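Hypothetical protein AF1531 (Archaeoglobus fulgidus, PDB 2I5H) is of unknown function but belongs to a family related to helix-hairpin-helix proteins, so it may bind nucleic acid. Local coordinates at residues 18-24 / 46-52; 41-45 / 57-61; 118-122 / 133-137; 136-140 / 176-180. All coordinates share one frame; numbering follows the deposited sequence.

Contact 1 (18-24 / 46-52); sequences EDYAYVL and QVVGERN
Glu-18 grips the backbone of Arg-51 and Asn-52 at one end of an antiparallel strand pair, 20-23 against 46-49, within a five-stranded sheet. Its chain bends at chi2 (-77°), which turns the carboxylate onto the chain just beyond Gly-49. OE1 takes Arg-51 N at 3.0 Å through its syn lone pair. OE2 takes Asn-52 N at 2.8 Å, also on the syn side but 28° out of the carboxylate plane. Thr-54 OG1 adds a weak bond to OE2. Gly-49 has no side chain, and OE2 lies against its CA. An alanine in place of Glu-18 would probably leave the amides of Arg-51 and Asn-52 without these acceptors and the turn after Gly-49 less firmly held. Along the strands, Tyr-22 and Val-48 exchange both of their N-H to O bonds. Leu-24 N is satisfied by Gln-46 O, and Glu-50 N by Tyr-20 O in a nearly straight bond (173°). Ala-21 CB packs on Val-47 CG2 at 3.5 Å, while Leu-24 CD2 meets Val-48 CG1, crossing it at about a right angle. Glu-50 lies beside Tyr-20, its carboxylate salt-bridged through OE1 to Arg-71 of strand 71-73. The amide of Gln-46 bonds to Thr-95 and Asp-93, and probably to Glu-57. Glu-50 OE1 also sits at the edge of the Tyr-22 ring, 3.5 Å from CE2.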
loop_
_atom_site.group_PDB
_atom_site.type_symbol
_atom_site.label_atom_id
_atom_site.label_comp_id
_atom_site.label_asym_id
_atom_site.label_seq_id
_atom_site.Cartn_x
_atom_site.Cartn_y
_atom_site.Cartn_z
ATOM N N GLU A 18 -3.472 4.819 11.563
ATOM C CA GLU A 18 -3.025 5.661 10.420
ATOM C C GLU A 18 -3.245 7.146 10.693
ATOM O O GLU A 18 -4.286 7.542 11.218
ATOM C CB GLU A 18 -3.793 5.272 9.153
ATOM C CG GLU A 18 -3.606 3.827 8.726
ATOM C CD GLU A 18 -2.278 3.586 8.041
ATOM O OE1 GLU A 18 -1.392 4.466 8.108
ATOM O OE2 GLU A 18 -2.121 2.512 7.437
ATOM N N ASP A 19 -2.260 7.962 10.333
ATOM C CA ASP A 19 -2.356 9.406 10.501
ATOM C C ASP A 19 -2.570 10.052 9.130
ATOM O O ASP A 19 -3.201 11.104 9.015
ATOM C CB ASP A 19 -1.079 9.955 11.143
ATOM C CG ASP A 19 -1.353 10.690 12.437
ATOM O OD1 ASP A 19 -2.090 10.139 13.284
ATOM O OD2 ASP A 19 -0.833 11.812 12.614
ATOM N N TYR A 20 -2.039 9.409 8.094
ATOM C CA TYR A 20 -2.178 9.905 6.728
ATOM C C TYR A 20 -2.528 8.771 5.768
ATOM O O TYR A 20 -2.138 7.628 5.984
ATOM C CB TYR A 20 -0.876 10.551 6.268
ATOM C CG TYR A 20 -0.569 11.864 6.946
ATOM C CD1 TYR A 20 -1.109 13.058 6.472
ATOM C CD2 TYR A 20 0.264 11.914 8.059
ATOM C CE1 TYR A 20 -0.821 14.275 7.090
ATOM C CE2 TYR A 20 0.559 13.123 8.685
ATOM C CZ TYR A 20 0.016 14.297 8.195
ATOM O OH TYR A 20 0.320 15.494 8.805
ATOM N N ALA A 21 -3.264 9.097 4.710
ATOM C CA ALA A 21 -3.643 8.108 3.699
ATOM C C ALA A 21 -3.603 8.750 2.321
ATOM O O ALA A 21 -3.599 9.979 2.190
ATOM C CB ALA A 21 -5.044 7.563 3.980
ATOM N N TYR A 22 -3.577 7.912 1.292
ATOM C CA TYR A 22 -3.540 8.388 -0.085
ATOM C C TYR A 22 -4.848 8.040 -0.794
ATOM O O TYR A 22 -5.386 6.940 -0.638
ATOM C CB TYR A 22 -2.340 7.771 -0.812
ATOM C CG TYR A 22 -1.012 8.422 -0.468
ATOM C CD1 TYR A 22 -0.431 9.358 -1.325
ATOM C CD2 TYR A 22 -0.340 8.105 0.710
ATOM C CE1 TYR A 22 0.790 9.960 -1.020
ATOM C CE2 TYR A 22 0.885 8.702 1.028
ATOM C CZ TYR A 22 1.442 9.626 0.157
ATOM O OH TYR A 22 2.657 10.200 0.453
ATOM N N VAL A 23 -5.364 8.993 -1.564
ATOM C CA VAL A 23 -6.618 8.821 -2.274
ATOM C C VAL A 23 -6.537 7.839 -3.439
ATOM O O VAL A 23 -5.667 7.948 -4.301
ATOM C CB VAL A 23 -7.138 10.180 -2.803
ATOM C CG1 VAL A 23 -8.409 9.975 -3.601
ATOM C CG2 VAL A 23 -7.376 11.130 -1.641
ATOM N N LEU A 24 -7.458 6.884 -3.445
ATOM C CA LEU A 24 -7.540 5.876 -4.491
ATOM C C LEU A 24 -8.657 6.211 -5.467
ATOM O O LEU A 24 -8.556 5.937 -6.664
ATOM C CB LEU A 24 -7.830 4.500 -3.884
ATOM C CG LEU A 24 -6.840 3.917 -2.874
ATOM C CD1 LEU A 24 -7.429 2.648 -2.262
ATOM C CD2 LEU A 24 -5.519 3.611 -3.560
ATOM N N GLN A 46 -12.097 6.626 -1.190
ATOM C CA GLN A 46 -11.541 5.397 -0.660
ATOM C C GLN A 46 -10.052 5.695 -0.614
ATOM O O GLN A 46 -9.474 6.182 -1.589
ATOM C CB GLN A 46 -11.864 4.203 -1.558
ATOM C CG GLN A 46 -13.351 3.909 -1.616
ATOM C CD GLN A 46 -13.662 2.578 -2.264
ATOM O OE1 GLN A 46 -12.966 2.147 -3.184
ATOM N NE2 GLN A 46 -14.722 1.924 -1.799
ATOM N N VAL A 47 -9.437 5.436 0.532
ATOM C CA VAL A 47 -8.027 5.732 0.704
ATOM C C VAL A 47 -7.238 4.558 1.257
ATOM O O VAL A 47 -7.806 3.598 1.779
ATOM C CB VAL A 47 -7.843 6.950 1.643
ATOM C CG1 VAL A 47 -8.627 8.137 1.112
ATOM C CG2 VAL A 47 -8.310 6.604 3.067
ATOM N N VAL A 48 -5.919 4.636 1.123
ATOM C CA VAL A 48 -5.044 3.598 1.643
ATOM C C VAL A 48 -4.043 4.266 2.585
ATOM O O VAL A 48 -3.392 5.246 2.213
ATOM C CB VAL A 48 -4.317 2.824 0.492
ATOM C CG1 VAL A 48 -3.498 3.777 -0.388
ATOM C CG2 VAL A 48 -3.424 1.745 1.081
ATOM N N GLY A 49 -3.964 3.761 3.816
ATOM C CA GLY A 49 -3.047 4.313 4.808
ATOM C C GLY A 49 -1.586 4.170 4.416
ATOM O O GLY A 49 -1.177 3.126 3.910
ATOM N N GLU A 50 -0.784 5.207 4.660
ATOM C CA GLU A 50 0.626 5.156 4.276
ATOM C C GLU A 50 1.536 4.337 5.187
ATOM O O GLU A 50 2.651 4.002 4.800
ATOM C CB GLU A 50 1.209 6.572 4.132
ATOM C CG GLU A 50 1.149 7.433 5.381
ATOM C CD GLU A 50 2.062 8.660 5.297
ATOM O OE1 GLU A 50 2.265 9.191 4.186
ATOM O OE2 GLU A 50 2.565 9.101 6.350
ATOM N N ARG A 51 1.068 3.998 6.379
ATOM C CA ARG A 51 1.896 3.234 7.306
ATOM C C ARG A 51 1.691 1.722 7.209
ATOM O O ARG A 51 2.649 0.964 7.009
ATOM C CB ARG A 51 1.628 3.695 8.742
ATOM C CG ARG A 51 2.455 2.973 9.796
ATOM C CD ARG A 51 2.098 3.458 11.193
ATOM N NE ARG A 51 2.393 4.877 11.368
ATOM C CZ ARG A 51 3.619 5.391 11.390
ATOM N NH1 ARG A 51 4.677 4.601 11.250
ATOM N NH2 ARG A 51 3.789 6.696 11.550
ATOM N N ASN A 52 0.442 1.291 7.344
ATOM C CA ASN A 52 0.112 -0.133 7.306
ATOM C C ASN A 52 -0.773 -0.529 6.129
ATOM O O ASN A 52 -1.244 -1.665 6.056
ATOM C CB ASN A 52 -0.566 -0.522 8.619
ATOM C CG ASN A 52 0.283 -0.176 9.833
ATOM O OD1 ASN A 52 -0.238 0.160 10.894
ATOM N ND2 ASN A 52 1.599 -0.265 9.680
#

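Contact 2 (41-45 / 57-61); sequences REPLA and EVSIR
Glu-42 sets CG between its backbone N and carbonyl carbon (chi1 67°), and Ser-59 sets OG in the same way (chi1 47°). These torsions leave Glu-42 OE1 and Ser-59 OG both within reach of one water. It donates to Glu-42 OE1 at 2.7 Å and also bonds to Ser-59 OG at 2.7 Å. Glu-42 OE1 itself rests 3.6 Å from Ser-59 CB. Both groups have further partners, Lys-86 NZ in a salt bridge to Glu-42 OE2 and Lys-84 N bonded to Ser-59 OG. The backbones here form the open end of a beta hairpin, strands 44-49 and 55-60. Ala-45 and Val-58 make the hydrogen-bonded pair, with a bond in each direction. Ile-60 N bonds to Pro-43 O at 2.9 Å, from well above the carbonyl plane (39°). Leu-44 and Ser-59 are the adjacent non-hydrogen-bonded pair. Leu-44 CD1 reaches Glu-57 OE2 at 3.7 Å. That oxygen is salt-bridged to Arg-87, and Glu-57 OE1 bonds to His-31 NE2. Ala-45 and Val-58 lie on the reverse face, where Ile-60 CD1 packs on Ala-45 CB at 3.8 Å. Phe-26 of strand 20-27 packs against Pro-43 and Ile-60. Strand 20-27 thus flanks the hairpin on the 44-49 side, and strand 82-88 pairs with 55-60 on the other.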
loop_
_atom_site.group_PDB
_atom_site.type_symbol
_atom_site.label_atom_id
_atom_site.label_comp_id
_atom_site.label_asym_id
_atom_site.label_seq_id
_atom_site.Cartn_x
_atom_site.Cartn_y
_atom_site.Cartn_z
ATOM N N ARG A 41 -26.852 11.803 0.129
ATOM C CA ARG A 41 -25.580 11.163 -0.200
ATOM C C ARG A 41 -24.431 12.138 0.007
ATOM O O ARG A 41 -24.498 13.284 -0.421
ATOM C CB ARG A 41 -25.587 10.692 -1.651
ATOM C CG ARG A 41 -26.773 9.826 -1.995
ATOM C CD ARG A 41 -26.724 9.359 -3.438
ATOM N NE ARG A 41 -28.015 8.828 -3.854
ATOM C CZ ARG A 41 -28.298 8.427 -5.089
ATOM N NH1 ARG A 41 -27.372 8.489 -6.038
ATOM N NH2 ARG A 41 -29.517 7.987 -5.380
ATOM N N GLU A 42 -23.372 11.691 0.663
ATOM C CA GLU A 42 -22.251 12.586 0.877
ATOM C C GLU A 42 -21.053 12.220 0.016
ATOM O O GLU A 42 -20.946 11.101 -0.490
ATOM C CB GLU A 42 -21.874 12.612 2.362
ATOM C CG GLU A 42 -21.297 11.336 2.934
ATOM C CD GLU A 42 -21.411 11.300 4.460
ATOM O OE1 GLU A 42 -21.169 12.342 5.117
ATOM O OE2 GLU A 42 -21.739 10.228 5.002
ATOM N N PRO A 43 -20.154 13.180 -0.199
ATOM C CA PRO A 43 -18.972 12.894 -1.011
ATOM C C PRO A 43 -18.075 11.925 -0.255
ATOM O O PRO A 43 -17.813 12.105 0.936
ATOM C CB PRO A 43 -18.345 14.276 -1.217
ATOM C CG PRO A 43 -18.853 15.084 -0.045
ATOM C CD PRO A 43 -20.264 14.616 0.117
ATOM N N LEU A 44 -17.617 10.888 -0.943
ATOM C CA LEU A 44 -16.777 9.878 -0.322
ATOM C C LEU A 44 -15.478 9.637 -1.076
ATOM O O LEU A 44 -15.390 9.892 -2.274
ATOM C CB LEU A 44 -17.519 8.534 -0.268
ATOM C CG LEU A 44 -18.860 8.407 0.456
ATOM C CD1 LEU A 44 -19.432 6.996 0.223
ATOM C CD2 LEU A 44 -18.660 8.679 1.951
ATOM N N ALA A 45 -14.472 9.151 -0.357
ATOM C CA ALA A 45 -13.208 8.778 -0.972
ATOM C C ALA A 45 -12.745 7.450 -0.376
ATOM O O ALA A 45 -13.003 7.156 0.793
ATOM C CB ALA A 45 -12.148 9.849 -0.736
ATOM N N GLU A 57 -12.790 3.984 3.931
ATOM C CA GLU A 57 -13.739 4.774 3.175
ATOM C C GLU A 57 -13.991 5.953 4.117
ATOM O O GLU A 57 -14.246 5.756 5.309
ATOM C CB GLU A 57 -15.026 3.995 2.925
ATOM C CG GLU A 57 -16.033 4.758 2.095
ATOM C CD GLU A 57 -16.985 3.837 1.349
ATOM O OE1 GLU A 57 -16.540 3.124 0.419
ATOM O OE2 GLU A 57 -18.175 3.826 1.699
ATOM N N VAL A 58 -13.876 7.165 3.591
ATOM C CA VAL A 58 -14.068 8.373 4.393
ATOM C C VAL A 58 -14.962 9.368 3.676
ATOM O O VAL A 58 -15.038 9.371 2.452
ATOM C CB VAL A 58 -12.718 9.082 4.645
ATOM C CG1 VAL A 58 -11.712 8.107 5.224
ATOM C CG2 VAL A 58 -12.185 9.655 3.333
ATOM N N SER A 59 -15.639 10.224 4.438
ATOM C CA SER A 59 -16.444 11.260 3.815
ATOM C C SER A 59 -15.489 12.445 3.609
ATOM O O SER A 59 -14.485 12.582 4.315
ATOM C CB SER A 59 -17.628 11.657 4.702
ATOM O OG SER A 59 -17.221 11.869 6.041
ATOM N N ILE A 60 -15.798 13.282 2.629
ATOM C CA ILE A 60 -14.957 14.433 2.311
ATOM C C ILE A 60 -15.723 15.720 2.609
ATOM O O ILE A 60 -16.929 15.788 2.405
ATOM C CB ILE A 60 -14.537 14.388 0.810
ATOM C CG1 ILE A 60 -13.693 13.131 0.541
ATOM C CG2 ILE A 60 -13.757 15.642 0.429
ATOM C CD1 ILE A 60 -12.409 13.040 1.350
ATOM N N ARG A 61 -15.020 16.732 3.115
ATOM C CA ARG A 61 -15.640 18.010 3.444
ATOM C C ARG A 61 -16.140 18.766 2.218
ATOM O O ARG A 61 -15.651 18.573 1.107
ATOM C CB ARG A 61 -14.642 18.886 4.204
ATOM C CG ARG A 61 -14.196 18.293 5.531
ATOM C CD ARG A 61 -13.132 19.171 6.180
ATOM N NE ARG A 61 -13.693 20.466 6.536
ATOM C CZ ARG A 61 -14.445 20.689 7.611
ATOM N NH1 ARG A 61 -14.724 19.703 8.454
ATOM N NH2 ARG A 61 -14.941 21.898 7.825
HETATM O O HOH W 1 -19.661 11.615 7.243
#

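Contact 3 (118-122 / 133-137); sequences VDFFN and QLELL
Phe-120 points its ring from helix 114-121 at residues 133-136, whose backbone is helical in its angles, and at Leu-137 just after them. CB carries CG anti to the backbone N (chi1 168°), and the ring is carried toward 133-137. Along one edge, CD2 packs on Ile-177 of helix 173-186. The next atom, CE2, makes most of the contact. Leu-137 CD1 meets CE2 at 3.5 Å, in the plane of the ring, so the methyl abuts the edge and not the face. Leu-137 approaches from the opposite direction, and its CD2 and CG also lie 3.9 Å from CE2. Leu-134 CD2 comes obliquely to CE2 at 4.1 Å. At the tip, CZ lies 4.2 Å from Gln-133 O, again near the ring plane. That carbonyl accepts its own bond from Leu-136 N at 2.7 Å. Phe-121 adds a looser touch, CZ to Leu-137 CD1 at 4.3 Å. Phe-195 meets the Phe-120 ring edge to face. Between the two segments the contact is mainly apolar packing, so it rests on shape and the burial of carbon and lacks the directional hold of polar bonds.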
loop_
_atom_site.group_PDB
_atom_site.type_symbol
_atom_site.label_atom_id
_atom_site.label_comp_id
_atom_site.label_asym_id
_atom_site.label_seq_id
_atom_site.Cartn_x
_atom_site.Cartn_y
_atom_site.Cartn_z
ATOM N N VAL A 118 14.021 -0.660 1.720
ATOM C CA VAL A 118 15.318 -1.143 1.264
ATOM C C VAL A 118 15.979 -1.771 2.483
ATOM O O VAL A 118 16.918 -2.558 2.366
ATOM C CB VAL A 118 16.214 0.001 0.738
ATOM C CG1 VAL A 118 15.646 0.551 -0.557
ATOM C CG2 VAL A 118 16.325 1.099 1.779
ATOM N N ASP A 119 15.468 -1.411 3.656
ATOM C CA ASP A 119 15.975 -1.926 4.918
ATOM C C ASP A 119 15.509 -3.371 5.080
ATOM O O ASP A 119 16.209 -4.200 5.663
ATOM C CB ASP A 119 15.452 -1.080 6.080
ATOM C CG ASP A 119 16.297 -1.221 7.331
ATOM O OD1 ASP A 119 16.566 -2.368 7.751
ATOM O OD2 ASP A 119 16.689 -0.179 7.900
ATOM N N PHE A 120 14.319 -3.663 4.559
ATOM C CA PHE A 120 13.757 -5.007 4.629
ATOM C C PHE A 120 14.671 -5.999 3.924
ATOM O O PHE A 120 14.897 -7.104 4.415
ATOM C CB PHE A 120 12.372 -5.052 3.973
ATOM C CG PHE A 120 11.856 -6.449 3.745
ATOM C CD1 PHE A 120 11.506 -7.259 4.819
ATOM C CD2 PHE A 120 11.761 -6.968 2.457
ATOM C CE1 PHE A 120 11.069 -8.566 4.617
ATOM C CE2 PHE A 120 11.325 -8.275 2.244
ATOM C CZ PHE A 120 10.980 -9.076 3.325
ATOM N N PHE A 121 15.187 -5.603 2.765
ATOM C CA PHE A 121 16.078 -6.462 1.997
ATOM C C PHE A 121 17.377 -6.738 2.741
ATOM O O PHE A 121 17.728 -7.893 2.983
ATOM C CB PHE A 121 16.393 -5.831 0.638
ATOM C CG PHE A 121 15.243 -5.854 -0.321
ATOM C CD1 PHE A 121 14.140 -5.028 -0.130
ATOM C CD2 PHE A 121 15.256 -6.714 -1.415
ATOM C CE1 PHE A 121 13.067 -5.056 -1.020
ATOM C CE2 PHE A 121 14.188 -6.752 -2.309
ATOM C CZ PHE A 121 13.091 -5.920 -2.111
ATOM N N ASN A 122 18.091 -5.676 3.097
ATOM C CA ASN A 122 19.352 -5.817 3.814
ATOM C C ASN A 122 19.128 -5.668 5.316
ATOM O O ASN A 122 18.251 -6.322 5.888
ATOM C CB ASN A 122 20.361 -4.771 3.326
ATOM C CG ASN A 122 19.953 -3.357 3.680
ATOM O OD1 ASN A 122 18.838 -3.116 4.139
ATOM N ND2 ASN A 122 20.856 -2.408 3.460
ATOM N N GLN A 133 12.186 -15.180 4.713
ATOM C CA GLN A 133 11.271 -14.061 4.511
ATOM C C GLN A 133 11.253 -13.524 3.083
ATOM O O GLN A 133 10.197 -13.149 2.575
ATOM C CB GLN A 133 11.599 -12.921 5.476
ATOM C CG GLN A 133 11.333 -13.246 6.933
ATOM C CD GLN A 133 11.361 -12.014 7.811
ATOM O OE1 GLN A 133 12.310 -11.234 7.775
ATOM N NE2 GLN A 133 10.317 -11.834 8.611
ATOM N N LEU A 134 12.415 -13.479 2.438
ATOM C CA LEU A 134 12.491 -12.983 1.066
ATOM C C LEU A 134 11.579 -13.785 0.150
ATOM O O LEU A 134 11.089 -13.274 -0.859
ATOM C CB LEU A 134 13.925 -13.064 0.538
ATOM C CG LEU A 134 14.945 -12.135 1.192
ATOM C CD1 LEU A 134 16.308 -12.331 0.540
ATOM C CD2 LEU A 134 14.485 -10.689 1.060
ATOM N N GLU A 135 11.356 -15.045 0.505
ATOM C CA GLU A 135 10.504 -15.911 -0.291
ATOM C C GLU A 135 9.038 -15.534 -0.131
ATOM O O GLU A 135 8.194 -15.962 -0.911
ATOM C CB GLU A 135 10.720 -17.371 0.106
ATOM C CG GLU A 135 12.147 -17.852 -0.110
ATOM C CD GLU A 135 12.351 -19.287 0.329
ATOM O OE1 GLU A 135 11.758 -20.194 -0.292
ATOM O OE2 GLU A 135 13.103 -19.504 1.300
ATOM N N LEU A 136 8.733 -14.732 0.885
ATOM C CA LEU A 136 7.356 -14.295 1.104
ATOM C C LEU A 136 6.977 -13.320 -0.007
ATOM O O LEU A 136 5.800 -13.138 -0.320
ATOM C CB LEU A 136 7.215 -13.609 2.465
ATOM C CG LEU A 136 7.370 -14.503 3.698
ATOM C CD1 LEU A 136 7.333 -13.652 4.956
ATOM C CD2 LEU A 136 6.264 -15.547 3.717
ATOM N N LEU A 137 7.990 -12.699 -0.603
ATOM C CA LEU A 137 7.773 -11.747 -1.684
ATOM C C LEU A 137 7.411 -12.460 -2.980
ATOM O O LEU A 137 8.196 -13.251 -3.505
ATOM C CB LEU A 137 9.030 -10.905 -1.903
ATOM C CG LEU A 137 9.530 -10.122 -0.690
ATOM C CD1 LEU A 137 10.796 -9.373 -1.061
ATOM C CD2 LEU A 137 8.449 -9.158 -0.213
#

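Contact 4 (136-140 / 176-180); sequences LLPGV and LIVSR
Pro-138 lays its ring over the backbone of helix 173-186 at Ser-179 and Arg-180. Its CD lies 3.7 Å from Arg-180 CA, and its CB 3.8 Å from Ser-179 CB. A water joins the same two parts: it donates to Pro-138 O at 3.0 Å and bonds to Ser-179 OG, which also bonds to Lys-175 O. Leu-176 lies against the same turn. Its CD2 packs 3.4 Å from Pro-138 O and 3.7 Å from Val-140 CG2, the Val-140 and Leu-176 side chains crossing at about a right angle. Residues 137-140, Leu-Pro-Gly-Val, form a type II beta turn just before helix 142-154. The sequence and place are consistent with the hairpin of a helix-hairpin-helix motif, which in relatives commonly contacts nucleic acid backbone. Gly-139 has phi 99°, where a side chain would jam against the carbonyl oxygen of Pro-138. Arg-180 runs alongside Leu-136 and Leu-137. Leu-137 CD2 packs on its CB, and Leu-136 CB sits 4.0 Å above the centre of one guanidinium face. NE is salt-bridged to Glu-184, and NH2 bonds weakly to Tyr-192 O. Were Arg-180 replaced by an alanine, Glu-184 is likely to lose this charged mate and Leu-136 CB the flat group it rests on. Arg-180 NH1 gives Leu-136 O a weak, bent bond of 3.2 Å (124°).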
loop_
_atom_site.group_PDB
_atom_site.type_symbol
_atom_site.label_atom_id
_atom_site.label_comp_id
_atom_site.label_asym_id
_atom_site.label_seq_id
_atom_site.Cartn_x
_atom_site.Cartn_y
_atom_site.Cartn_z
ATOM N N LEU A 136 8.733 -14.732 0.885
ATOM C CA LEU A 136 7.356 -14.295 1.104
ATOM C C LEU A 136 6.977 -13.320 -0.007
ATOM O O LEU A 136 5.800 -13.138 -0.320
ATOM C CB LEU A 136 7.215 -13.609 2.465
ATOM C CG LEU A 136 7.370 -14.503 3.698
ATOM C CD1 LEU A 136 7.333 -13.652 4.956
ATOM C CD2 LEU A 136 6.264 -15.547 3.717
ATOM N N LEU A 137 7.990 -12.699 -0.603
ATOM C CA LEU A 137 7.773 -11.747 -1.684
ATOM C C LEU A 137 7.411 -12.460 -2.980
ATOM O O LEU A 137 8.196 -13.251 -3.505
ATOM C CB LEU A 137 9.030 -10.905 -1.903
ATOM C CG LEU A 137 9.530 -10.122 -0.690
ATOM C CD1 LEU A 137 10.796 -9.373 -1.061
ATOM C CD2 LEU A 137 8.449 -9.158 -0.213
ATOM N N PRO A 138 6.207 -12.195 -3.508
ATOM C CA PRO A 138 5.759 -12.823 -4.754
ATOM C C PRO A 138 6.768 -12.551 -5.868
ATOM O O PRO A 138 7.066 -11.397 -6.175
ATOM C CB PRO A 138 4.414 -12.148 -5.015
ATOM C CG PRO A 138 3.911 -11.863 -3.631
ATOM C CD PRO A 138 5.153 -11.328 -2.951
ATOM N N GLY A 139 7.297 -13.615 -6.463
ATOM C CA GLY A 139 8.271 -13.449 -7.527
ATOM C C GLY A 139 9.698 -13.625 -7.042
ATOM O O GLY A 139 10.651 -13.287 -7.748
ATOM N N VAL A 140 9.849 -14.148 -5.830
ATOM C CA VAL A 140 11.167 -14.383 -5.252
ATOM C C VAL A 140 11.225 -15.783 -4.658
ATOM O O VAL A 140 10.672 -16.039 -3.588
ATOM C CB VAL A 140 11.493 -13.359 -4.148
ATOM C CG1 VAL A 140 12.817 -13.713 -3.483
ATOM C CG2 VAL A 140 11.563 -11.965 -4.742
ATOM N N LEU A 176 8.152 -5.962 -6.218
ATOM C CA LEU A 176 8.119 -7.111 -5.326
ATOM C C LEU A 176 7.398 -6.719 -4.046
ATOM O O LEU A 176 6.559 -7.463 -3.541
ATOM C CB LEU A 176 9.539 -7.569 -4.991
ATOM C CG LEU A 176 10.403 -8.099 -6.134
ATOM C CD1 LEU A 176 11.808 -8.363 -5.608
ATOM C CD2 LEU A 176 9.793 -9.372 -6.710
ATOM N N ILE A 177 7.731 -5.542 -3.525
ATOM C CA ILE A 177 7.109 -5.052 -2.303
ATOM C C ILE A 177 5.614 -4.808 -2.515
ATOM O O ILE A 177 4.792 -5.233 -1.706
ATOM C CB ILE A 177 7.767 -3.740 -1.825
ATOM C CG1 ILE A 177 9.231 -3.993 -1.461
ATOM C CG2 ILE A 177 7.015 -3.188 -0.623
ATOM C CD1 ILE A 177 9.424 -4.986 -0.330
ATOM N N VAL A 178 5.267 -4.126 -3.602
ATOM C CA VAL A 178 3.865 -3.844 -3.902
ATOM C C VAL A 178 3.069 -5.141 -3.993
ATOM O O VAL A 178 1.953 -5.227 -3.478
ATOM C CB VAL A 178 3.715 -3.062 -5.229
ATOM C CG1 VAL A 178 2.245 -2.922 -5.590
ATOM C CG2 VAL A 178 4.354 -1.689 -5.091
ATOM N N SER A 179 3.648 -6.145 -4.648
ATOM C CA SER A 179 2.995 -7.441 -4.796
ATOM C C SER A 179 2.705 -8.077 -3.446
ATOM O O SER A 179 1.636 -8.652 -3.247
ATOM C CB SER A 179 3.865 -8.397 -5.620
ATOM O OG SER A 179 3.864 -8.044 -6.989
ATOM N N ARG A 180 3.658 -7.983 -2.522
ATOM C CA ARG A 180 3.469 -8.560 -1.196
ATOM C C ARG A 180 2.394 -7.807 -0.422
ATOM O O ARG A 180 1.518 -8.418 0.186
ATOM C CB ARG A 180 4.781 -8.554 -0.402
ATOM C CG ARG A 180 4.651 -9.125 1.011
ATOM C CD ARG A 180 4.157 -10.569 0.995
ATOM N NE ARG A 180 3.803 -11.044 2.332
ATOM C CZ ARG A 180 3.386 -12.277 2.603
ATOM N NH1 ARG A 180 3.270 -13.171 1.634
ATOM N NH2 ARG A 180 3.071 -12.613 3.847
HETATM O O HOH W 2 6.407 -9.172 -8.078
#

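How the contacts relate
Contacts 1 and 2 share strand 44-49 and bind it to its two neighbours, 20-27 and 55-60. They touch through Gln-46 and Glu-57. Both are buried and held mainly by backbone hydrogen bonds, with carboxylates adding polar links. Contact 1 lies nearer the centre of the chain than contact 2. Contacts 3 and 4 belong to the helical part and share Leu-136 and Leu-137. There side-chain packing dominates: contact 3 is buried and mainly apolar, whereas contact 4 is partly buried and adds a water bridge and an arginine. Ile-177 of contact 4 packs on both phenylalanines of contact 3. Contacts 2 and 3 are farthest apart, with centres about 36 Å from each other.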